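Long-range contact in translation initiation factor eIF-2B (Pyrococcus horikoshii, PDB 1VB5), which probably catalyses the exchange of GDP for GTP on initiation factor 2, as a likely member of the eIF-2B alpha/beta/delta family: residues A104-S117 with A129-S143. Numbering follows the deposited sequence.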
ATOM      1  N   ALA B 104      -3.601  21.589 -15.172  1.00 23.92           N
ATOM      2  CA  ALA B 104      -3.198  21.120 -16.496  1.00 24.34           C
ATOM      3  C   ALA B 104      -1.976  21.884 -16.984  1.00 24.50           C
ATOM      4  O   ALA B 104      -1.097  21.323 -17.635  1.00 26.53           O
ATOM      5  CB  ALA B 104      -4.350  21.295 -17.491  1.00 18.86           C
ATOM      6  N   GLN B 105      -1.938  23.171 -16.662  1.00 26.76           N
ATOM      7  CA  GLN B 105      -0.843  24.053 -17.051  1.00 25.96           C
ATOM      8  C   GLN B 105       0.465  23.538 -16.445  1.00 27.93           C
ATOM      9  O   GLN B 105       1.532  23.612 -17.058  1.00 28.17           O
ATOM     10  CB  GLN B 105      -1.144  25.461 -16.536  1.00 32.35           C
ATOM     11  CG  GLN B 105      -0.556  26.590 -17.347  1.00 44.06           C
ATOM     12  CD  GLN B 105      -0.884  27.945 -16.744  1.00 50.18           C
ATOM     13  OE1 GLN B 105      -2.041  28.233 -16.417  1.00 50.61           O
ATOM     14  NE2 GLN B 105       0.134  28.786 -16.594  1.00 50.82           N
ATOM     15  N   LEU B 106       0.361  23.013 -15.230  1.00 25.83           N
ATOM     16  CA  LEU B 106       1.499  22.468 -14.502  1.00 26.50           C
ATOM     17  C   LEU B 106       2.110  21.267 -15.226  1.00 30.27           C
ATOM     18  O   LEU B 106       3.332  21.128 -15.301  1.00 33.09           O
ATOM     19  CB  LEU B 106       1.036  22.046 -13.107  1.00 30.73           C
ATOM     20  CG  LEU B 106       2.004  21.432 -12.099  1.00 26.45           C
ATOM     21  CD1 LEU B 106       3.121  22.418 -11.775  1.00 19.24           C
ATOM     22  CD2 LEU B 106       1.222  21.081 -10.831  1.00 19.55           C
ATOM     23  N   ILE B 107       1.251  20.402 -15.753  1.00 24.00           N
ATOM     24  CA  ILE B 107       1.686  19.204 -16.462  1.00 23.64           C
ATOM     25  C   ILE B 107       2.550  19.548 -17.682  1.00 26.93           C
ATOM     26  O   ILE B 107       2.343  20.576 -18.329  1.00 26.24           O
ATOM     27  CB  ILE B 107       0.451  18.363 -16.894  1.00 21.70           C
ATOM     28  CG1 ILE B 107      -0.290  17.874 -15.645  1.00 25.00           C
ATOM     29  CG2 ILE B 107       0.882  17.180 -17.746  1.00 27.97           C
ATOM     30  CD1 ILE B 107      -1.593  17.154 -15.919  1.00 32.87           C
ATOM     31  N   ASP B 108       3.524  18.693 -17.978  1.00 28.89           N
ATOM     32  CA  ASP B 108       4.416  18.903 -19.115  1.00 30.87           C
ATOM     33  C   ASP B 108       4.463  17.687 -20.035  1.00 36.43           C
ATOM     34  O   ASP B 108       4.132  16.572 -19.625  1.00 34.59           O
ATOM     35  CB  ASP B 108       5.839  19.195 -18.633  1.00 36.27           C
ATOM     36  CG  ASP B 108       5.949  20.509 -17.891  1.00 45.05           C
ATOM     37  OD1 ASP B 108       7.028  20.758 -17.309  1.00 49.19           O
ATOM     38  OD2 ASP B 108       4.971  21.293 -17.893  1.00 54.13           O
ATOM     39  N   ASP B 109       4.888  17.913 -21.276  1.00 35.70           N
ATOM     40  CA  ASP B 109       5.013  16.846 -22.262  1.00 31.50           C
ATOM     41  C   ASP B 109       6.018  15.823 -21.792  1.00 32.82           C
ATOM     42  O   ASP B 109       7.075  16.179 -21.271  1.00 39.10           O
ATOM     43  CB  ASP B 109       5.479  17.405 -23.609  1.00 44.86           C
ATOM     44  CG  ASP B 109       4.330  17.850 -24.479  1.00 46.14           C
ATOM     45  OD1 ASP B 109       3.477  16.997 -24.805  1.00 46.77           O
ATOM     46  OD2 ASP B 109       4.278  19.048 -24.836  1.00 58.17           O
ATOM     47  N   GLY B 110       5.481  14.727 -21.827  1.00 29.92           N
ATOM     48  CA  GLY B 110       6.441  13.691 -21.486  1.00 21.50           C
ATOM     49  C   GLY B 110       6.337  13.232 -20.036  1.00 27.15           C
ATOM     50  O   GLY B 110       7.050  12.323 -19.609  1.00 28.00           O
ATOM     51  N   ASP B 111       5.452  13.862 -19.270  1.00 23.31           N
ATOM     52  CA  ASP B 111       5.264  13.504 -17.864  1.00 24.90           C
ATOM     53  C   ASP B 111       4.699  12.100 -17.672  1.00 24.83           C
ATOM     54  O   ASP B 111       3.994  11.565 -18.530  1.00 25.69           O
ATOM     55  CB  ASP B 111       4.284  14.465 -17.176  1.00 24.32           C
ATOM     56  CG  ASP B 111       4.971  15.586 -16.409  1.00 23.37           C
ATOM     57  OD1 ASP B 111       6.108  15.403 -15.918  1.00 25.70           O
ATOM     58  OD2 ASP B 111       4.342  16.655 -16.269  1.00 27.25           O
ATOM     59  N   VAL B 112       5.024  11.511 -16.528  1.00 23.31           N
ATOM     60  CA  VAL B 112       4.484  10.222 -16.136  1.00 17.56           C
ATOM     61  C   VAL B 112       3.901  10.582 -14.775  1.00 19.26           C
ATOM     62  O   VAL B 112       4.633  10.799 -13.812  1.00 20.51           O
ATOM     63  CB  VAL B 112       5.558   9.142 -15.981  1.00 19.32           C
ATOM     64  CG1 VAL B 112       4.934   7.885 -15.364  1.00 19.99           C
ATOM     65  CG2 VAL B 112       6.153   8.802 -17.353  1.00 17.52           C
ATOM     66  N   ILE B 113       2.628  10.786 -14.748  1.00 15.51           N
ATOM     67  CA  ILE B 113       1.913  11.187 -13.540  1.00 16.12           C
ATOM     68  C   ILE B 113       1.457  10.002 -12.691  1.00 19.60           C
ATOM     69  O   ILE B 113       0.805   9.089 -13.190  1.00 22.37           O
ATOM     70  CB  ILE B 113       0.661  12.017 -13.904  1.00 16.92           C
ATOM     71  CG1 ILE B 113       1.048  13.166 -14.840  1.00 14.95           C
ATOM     72  CG2 ILE B 113       0.000  12.556 -12.641  1.00 14.03           C
ATOM     73  CD1 ILE B 113      -0.154  13.863 -15.480  1.00 17.67           C
ATOM     74  N   ILE B 114       1.802  10.014 -11.410  1.00 16.41           N
ATOM     75  CA  ILE B 114       1.378   8.940 -10.526  1.00 15.48           C
ATOM     76  C   ILE B 114       0.370   9.536  -9.561  1.00 17.40           C
ATOM     77  O   ILE B 114       0.525  10.677  -9.110  1.00 17.03           O
ATOM     78  CB  ILE B 114       2.565   8.321  -9.740  1.00 17.98           C
ATOM     79  CG1 ILE B 114       2.077   7.111  -8.941  1.00 21.32           C
ATOM     80  CG2 ILE B 114       3.176   9.349  -8.804  1.00 19.45           C
ATOM     81  CD1 ILE B 114       3.199   6.220  -8.419  1.00 22.86           C
ATOM     82  N   THR B 115      -0.676   8.774  -9.261  1.00 15.75           N
ATOM     83  CA  THR B 115      -1.710   9.244  -8.359  1.00 18.82           C
ATOM     84  C   THR B 115      -2.221   8.072  -7.531  1.00 21.28           C
ATOM     85  O   THR B 115      -1.838   6.924  -7.770  1.00 20.80           O
ATOM     86  CB  THR B 115      -2.886   9.904  -9.148  1.00 22.57           C
ATOM     87  OG1 THR B 115      -3.782  10.549  -8.230  1.00 18.97           O
ATOM     88  CG2 THR B 115      -3.647   8.862  -9.961  1.00 13.94           C
ATOM     89  N   HIS B 116      -3.088   8.365  -6.567  1.00 17.91           N
ATOM     90  CA  HIS B 116      -3.631   7.348  -5.671  1.00 16.92           C
ATOM     91  C   HIS B 116      -5.109   7.641  -5.436  1.00 20.74           C
ATOM     92  O   HIS B 116      -5.515   8.800  -5.395  1.00 23.87           O
ATOM     93  CB  HIS B 116      -2.840   7.377  -4.348  1.00 15.63           C
ATOM     94  CG  HIS B 116      -3.375   6.468  -3.283  1.00 19.93           C
ATOM     95  ND1 HIS B 116      -3.559   5.116  -3.477  1.00 19.19           N
ATOM     96  CD2 HIS B 116      -3.747   6.718  -2.005  1.00 17.74           C
ATOM     97  CE1 HIS B 116      -4.025   4.573  -2.366  1.00 18.33           C
ATOM     98  NE2 HIS B 116      -4.147   5.523  -1.457  1.00 19.75           N
ATOM     99  N   SER B 117      -5.906   6.584  -5.309  1.00 17.16           N
ATOM    100  CA  SER B 117      -7.344   6.698  -5.087  1.00 16.66           C
ATOM    101  C   SER B 117      -8.054   7.430  -6.237  1.00 20.35           C
ATOM    102  O   SER B 117      -7.503   7.564  -7.330  1.00 18.79           O
ATOM    103  CB  SER B 117      -7.609   7.416  -3.764  1.00 18.98           C
ATOM    104  OG  SER B 117      -8.976   7.330  -3.408  1.00 16.68           O
ATOM    105  N   ALA B 129      -5.486  18.579 -19.474  1.00 26.76           N
ATOM    106  CA  ALA B 129      -4.125  18.556 -20.004  1.00 29.70           C
ATOM    107  C   ALA B 129      -4.098  17.811 -21.334  1.00 29.32           C
ATOM    108  O   ALA B 129      -3.421  18.228 -22.277  1.00 27.13           O
ATOM    109  CB  ALA B 129      -3.171  17.890 -19.002  1.00 28.84           C
ATOM    110  N   LYS B 130      -4.829  16.703 -21.404  1.00 28.45           N
ATOM    111  CA  LYS B 130      -4.888  15.916 -22.633  1.00 30.74           C
ATOM    112  C   LYS B 130      -5.594  16.707 -23.730  1.00 23.53           C
ATOM    113  O   LYS B 130      -5.202  16.660 -24.893  1.00 24.72           O
ATOM    114  CB  LYS B 130      -5.643  14.606 -22.401  1.00 31.07           C
ATOM    115  CG  LYS B 130      -5.782  13.769 -23.666  1.00 39.75           C
ATOM    116  CD  LYS B 130      -7.100  13.004 -23.687  1.00 54.54           C
ATOM    117  CE  LYS B 130      -8.298  13.954 -23.583  1.00 54.64           C
ATOM    118  NZ  LYS B 130      -9.607  13.261 -23.757  1.00 45.05           N
ATOM    119  N   GLU B 131      -6.641  17.429 -23.353  1.00 25.31           N
ATOM    120  CA  GLU B 131      -7.395  18.226 -24.312  1.00 32.18           C
ATOM    121  C   GLU B 131      -6.537  19.345 -24.892  1.00 35.80           C
ATOM    122  O   GLU B 131      -6.842  19.871 -25.961  1.00 40.81           O
ATOM    123  CB  GLU B 131      -8.649  18.809 -23.651  1.00 32.71           C
ATOM    124  CG  GLU B 131      -9.645  17.747 -23.179  1.00 47.14           C
ATOM    125  CD  GLU B 131     -10.837  18.334 -22.428  1.00 56.61           C
ATOM    126  OE1 GLU B 131     -11.578  19.151 -23.020  1.00 61.73           O
ATOM    127  OE2 GLU B 131     -11.037  17.975 -21.246  1.00 55.72           O
ATOM    128  N   ARG B 132      -5.460  19.701 -24.194  1.00 30.06           N
ATOM    129  CA  ARG B 132      -4.571  20.752 -24.666  1.00 26.82           C
ATOM    130  C   ARG B 132      -3.366  20.166 -25.382  1.00 30.98           C
ATOM    131  O   ARG B 132      -2.347  20.832 -25.561  1.00 35.71           O
ATOM    132  CB  ARG B 132      -4.119  21.641 -23.507  1.00 26.81           C
ATOM    133  CG  ARG B 132      -5.254  22.455 -22.908  1.00 28.93           C
ATOM    134  CD  ARG B 132      -4.786  23.287 -21.736  1.00 30.06           C
ATOM    135  NE  ARG B 132      -5.895  23.997 -21.111  1.00 29.89           N
ATOM    136  CZ  ARG B 132      -5.794  24.699 -19.985  1.00 34.08           C
ATOM    137  NH1 ARG B 132      -4.627  24.787 -19.351  1.00 29.84           N
ATOM    138  NH2 ARG B 132      -6.863  25.309 -19.491  1.00 30.64           N
ATOM    139  N   LYS B 133      -3.496  18.904 -25.778  1.00 27.87           N
ATOM    140  CA  LYS B 133      -2.462  18.197 -26.524  1.00 30.82           C
ATOM    141  C   LYS B 133      -1.160  17.856 -25.807  1.00 30.99           C
ATOM    142  O   LYS B 133      -0.132  17.647 -26.452  1.00 29.75           O
ATOM    143  CB  LYS B 133      -2.142  18.962 -27.814  1.00 38.11           C
ATOM    144  CG  LYS B 133      -3.324  19.117 -28.765  1.00 41.63           C
ATOM    145  CD  LYS B 133      -3.931  17.769 -29.132  1.00 42.40           C
ATOM    146  CE  LYS B 133      -4.932  17.897 -30.282  1.00 44.15           C
ATOM    147  NZ  LYS B 133      -6.032  18.852 -29.999  1.00 35.23           N
ATOM    148  N   LYS B 134      -1.184  17.798 -24.483  1.00 33.64           N
ATOM    149  CA  LYS B 134       0.025  17.428 -23.760  1.00 31.75           C
ATOM    150  C   LYS B 134       0.114  15.905 -23.755  1.00 29.64           C
ATOM    151  O   LYS B 134      -0.887  15.225 -23.557  1.00 24.23           O
ATOM    152  CB  LYS B 134      -0.009  17.979 -22.330  1.00 29.72           C
ATOM    153  CG  LYS B 134       0.298  19.466 -22.280  1.00 26.84           C
ATOM    154  CD  LYS B 134       0.230  20.043 -20.889  1.00 27.63           C
ATOM    155  CE  LYS B 134       0.663  21.513 -20.911  1.00 29.80           C
ATOM    156  NZ  LYS B 134       0.484  22.180 -19.591  1.00 29.45           N
ATOM    157  N   ARG B 135       1.303  15.371 -24.010  1.00 31.32           N
ATOM    158  CA  ARG B 135       1.477  13.923 -24.022  1.00 35.61           C
ATOM    159  C   ARG B 135       2.025  13.453 -22.688  1.00 35.61           C
ATOM    160  O   ARG B 135       3.029  13.978 -22.197  1.00 31.63           O
ATOM    161  CB  ARG B 135       2.427  13.487 -25.146  1.00 44.11           C
ATOM    162  CG  ARG B 135       1.860  13.645 -26.554  1.00 50.05           C
ATOM    163  CD  ARG B 135       2.175  15.009 -27.139  1.00 57.85           C
ATOM    164  NE  ARG B 135       3.272  14.964 -28.108  1.00 63.06           N
ATOM    165  CZ  ARG B 135       4.511  14.555 -27.843  1.00 67.00           C
ATOM    166  NH1 ARG B 135       4.836  14.142 -26.624  1.00 72.81           N
ATOM    167  NH2 ARG B 135       5.433  14.565 -28.799  1.00 61.96           N
ATOM    168  N   PHE B 136       1.365  12.456 -22.106  1.00 30.94           N
ATOM    169  CA  PHE B 136       1.783  11.922 -20.822  1.00 26.49           C
ATOM    170  C   PHE B 136       1.135  10.569 -20.561  1.00 29.62           C
ATOM    171  O   PHE B 136       0.250  10.138 -21.305  1.00 30.83           O
ATOM    172  CB  PHE B 136       1.407  12.907 -19.711  1.00 21.27           C
ATOM    173  CG  PHE B 136      -0.063  13.223 -19.652  1.00 23.01           C
ATOM    174  CD1 PHE B 136      -0.940  12.391 -18.968  1.00 16.68           C
ATOM    175  CD2 PHE B 136      -0.573  14.349 -20.296  1.00 23.90           C
ATOM    176  CE1 PHE B 136      -2.304  12.672 -18.925  1.00 26.46           C
ATOM    177  CE2 PHE B 136      -1.935  14.640 -20.259  1.00 21.46           C
ATOM    178  CZ  PHE B 136      -2.804  13.802 -19.573  1.00 21.00           C
ATOM    179  N   LYS B 137       1.590   9.906 -19.503  1.00 24.50           N
ATOM    180  CA  LYS B 137       1.066   8.608 -19.106  1.00 26.06           C
ATOM    181  C   LYS B 137       0.726   8.709 -17.628  1.00 22.66           C
ATOM    182  O   LYS B 137       1.309   9.519 -16.903  1.00 24.11           O
ATOM    183  CB  LYS B 137       2.116   7.507 -19.309  1.00 33.21           C
ATOM    184  CG  LYS B 137       2.637   7.384 -20.733  1.00 49.70           C
ATOM    185  CD  LYS B 137       3.776   6.372 -20.820  1.00 55.07           C
ATOM    186  CE  LYS B 137       4.440   6.402 -22.195  1.00 60.58           C
ATOM    187  NZ  LYS B 137       5.608   5.470 -22.280  1.00 60.49           N
ATOM    188  N   VAL B 138      -0.206   7.883 -17.177  1.00 16.76           N
ATOM    189  CA  VAL B 138      -0.606   7.906 -15.786  1.00 18.15           C
ATOM    190  C   VAL B 138      -0.420   6.558 -15.092  1.00 24.38           C
ATOM    191  O   VAL B 138      -0.700   5.506 -15.659  1.00 21.75           O
ATOM    192  CB  VAL B 138      -2.085   8.319 -15.645  1.00 16.37           C
ATOM    193  CG1 VAL B 138      -2.478   8.368 -14.173  1.00 15.40           C
ATOM    194  CG2 VAL B 138      -2.310   9.670 -16.306  1.00 16.53           C
ATOM    195  N   ILE B 139       0.076   6.609 -13.862  1.00 21.36           N
ATOM    196  CA  ILE B 139       0.252   5.414 -13.055  1.00 18.12           C
ATOM    197  C   ILE B 139      -0.700   5.652 -11.899  1.00 19.80           C
ATOM    198  O   ILE B 139      -0.640   6.694 -11.246  1.00 23.31           O
ATOM    199  CB  ILE B 139       1.703   5.275 -12.525  1.00 17.58           C
ATOM    200  CG1 ILE B 139       2.677   5.176 -13.702  1.00 20.88           C
ATOM    201  CG2 ILE B 139       1.815   4.039 -11.646  1.00 12.21           C
ATOM    202  CD1 ILE B 139       4.144   5.266 -13.316  1.00 23.50           C
ATOM    203  N   LEU B 140      -1.598   4.705 -11.661  1.00 22.51           N
ATOM    204  CA  LEU B 140      -2.564   4.851 -10.583  1.00 15.38           C
ATOM    205  C   LEU B 140      -2.741   3.551  -9.816  1.00 16.97           C
ATOM    206  O   LEU B 140      -2.507   2.471 -10.348  1.00 16.42           O
ATOM    207  CB  LEU B 140      -3.900   5.306 -11.161  1.00 17.82           C
ATOM    208  CG  LEU B 140      -4.517   4.343 -12.172  1.00 17.65           C
ATOM    209  CD1 LEU B 140      -5.625   3.551 -11.495  1.00 15.21           C
ATOM    210  CD2 LEU B 140      -5.063   5.126 -13.351  1.00 17.54           C
ATOM    211  N   THR B 141      -3.166   3.663  -8.563  1.00 18.13           N
ATOM    212  CA  THR B 141      -3.360   2.498  -7.716  1.00 18.63           C
ATOM    213  C   THR B 141      -4.806   2.038  -7.753  1.00 20.70           C
ATOM    214  O   THR B 141      -5.710   2.843  -7.961  1.00 19.19           O
ATOM    215  CB  THR B 141      -3.013   2.809  -6.247  1.00 14.60           C
ATOM    216  OG1 THR B 141      -3.946   3.769  -5.732  1.00 22.22           O
ATOM    217  CG2 THR B 141      -1.618   3.367  -6.139  1.00 13.12           C
ATOM    218  N   GLU B 142      -5.019   0.739  -7.547  1.00 21.19           N
ATOM    219  CA  GLU B 142      -6.365   0.185  -7.535  1.00 22.91           C
ATOM    220  C   GLU B 142      -7.108   0.732  -6.313  1.00 22.66           C
ATOM    221  O   GLU B 142      -8.334   0.882  -6.340  1.00 20.72           O
ATOM    222  CB  GLU B 142      -6.307  -1.344  -7.492  1.00 19.95           C
ATOM    223  CG  GLU B 142      -5.627  -1.915  -6.268  1.00 32.86           C
ATOM    224  CD  GLU B 142      -5.349  -3.413  -6.398  1.00 37.14           C
ATOM    225  OE1 GLU B 142      -4.828  -4.014  -5.431  1.00 35.34           O
ATOM    226  OE2 GLU B 142      -5.652  -3.986  -7.467  1.00 32.51           O
ATOM    227  N   SER B 143      -6.350   1.017  -5.251  1.00 19.33           N
ATOM    228  CA  SER B 143      -6.863   1.590  -4.000  1.00 22.92           C
ATOM    229  C   SER B 143      -7.744   0.694  -3.133  1.00 27.49           C
ATOM    230  O   SER B 143      -8.974   0.824  -3.142  1.00 26.09           O
ATOM    231  CB  SER B 143      -7.630   2.887  -4.287  1.00 20.60           C
ATOM    232  OG  SER B 143      -6.865   3.766  -5.093  1.00 28.61           O
TER
HETATM  233  O   HOH W   1      -5.498   5.704  -8.219  1.00 19.02           O
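The Ile139 side chain overlaps Val112 from the neighbouring strand, its CD1 pressed tightly, at 3.4 Å, against CG1 of Val112, while its CB and CG2 lie by CG1 of Ile114. Two parallel strands pair here, Ile113 bridging both ways: its N donates to Lys137 O, and its O receives Ile139 N at 2.7 Å. On the face that carries Phe136, CG2 of Ile107 and CD1 of Ile113 approach its ring obliquely from one side; chi1 of 58° lodges it between its backbone N and carbonyl carbon.

Where helix 78-106 ends, Lys134 shows how a lysine can tie down a helix terminus. Its chain, extended beyond CG, carries NZ to Ala104 O at 2.7 Å and Ile107 O at 2.8 Å, with a weak bond to Gln105 O. A methionine in its place would probably leave these carbonyls without their charged donor and this helix end less firmly fastened. Asp109 OD1 takes the N-H of Arg135 on its anti side, 31° out of the carboxylate plane, nearly straight (171°). At the strands' C-terminal ends, His116 ND1 meets Thr141 OG1 at 2.7 Å near the ring plane, and NE2 bonds to Ala198 O.

The two strands and helix 120-131 form a right-handed beta-alpha-beta crossover of a Rossmann-like sheet, strand 111-115 lying between 136-141 and 180-183, with helix 148-158 touching Thr115 and Leu140.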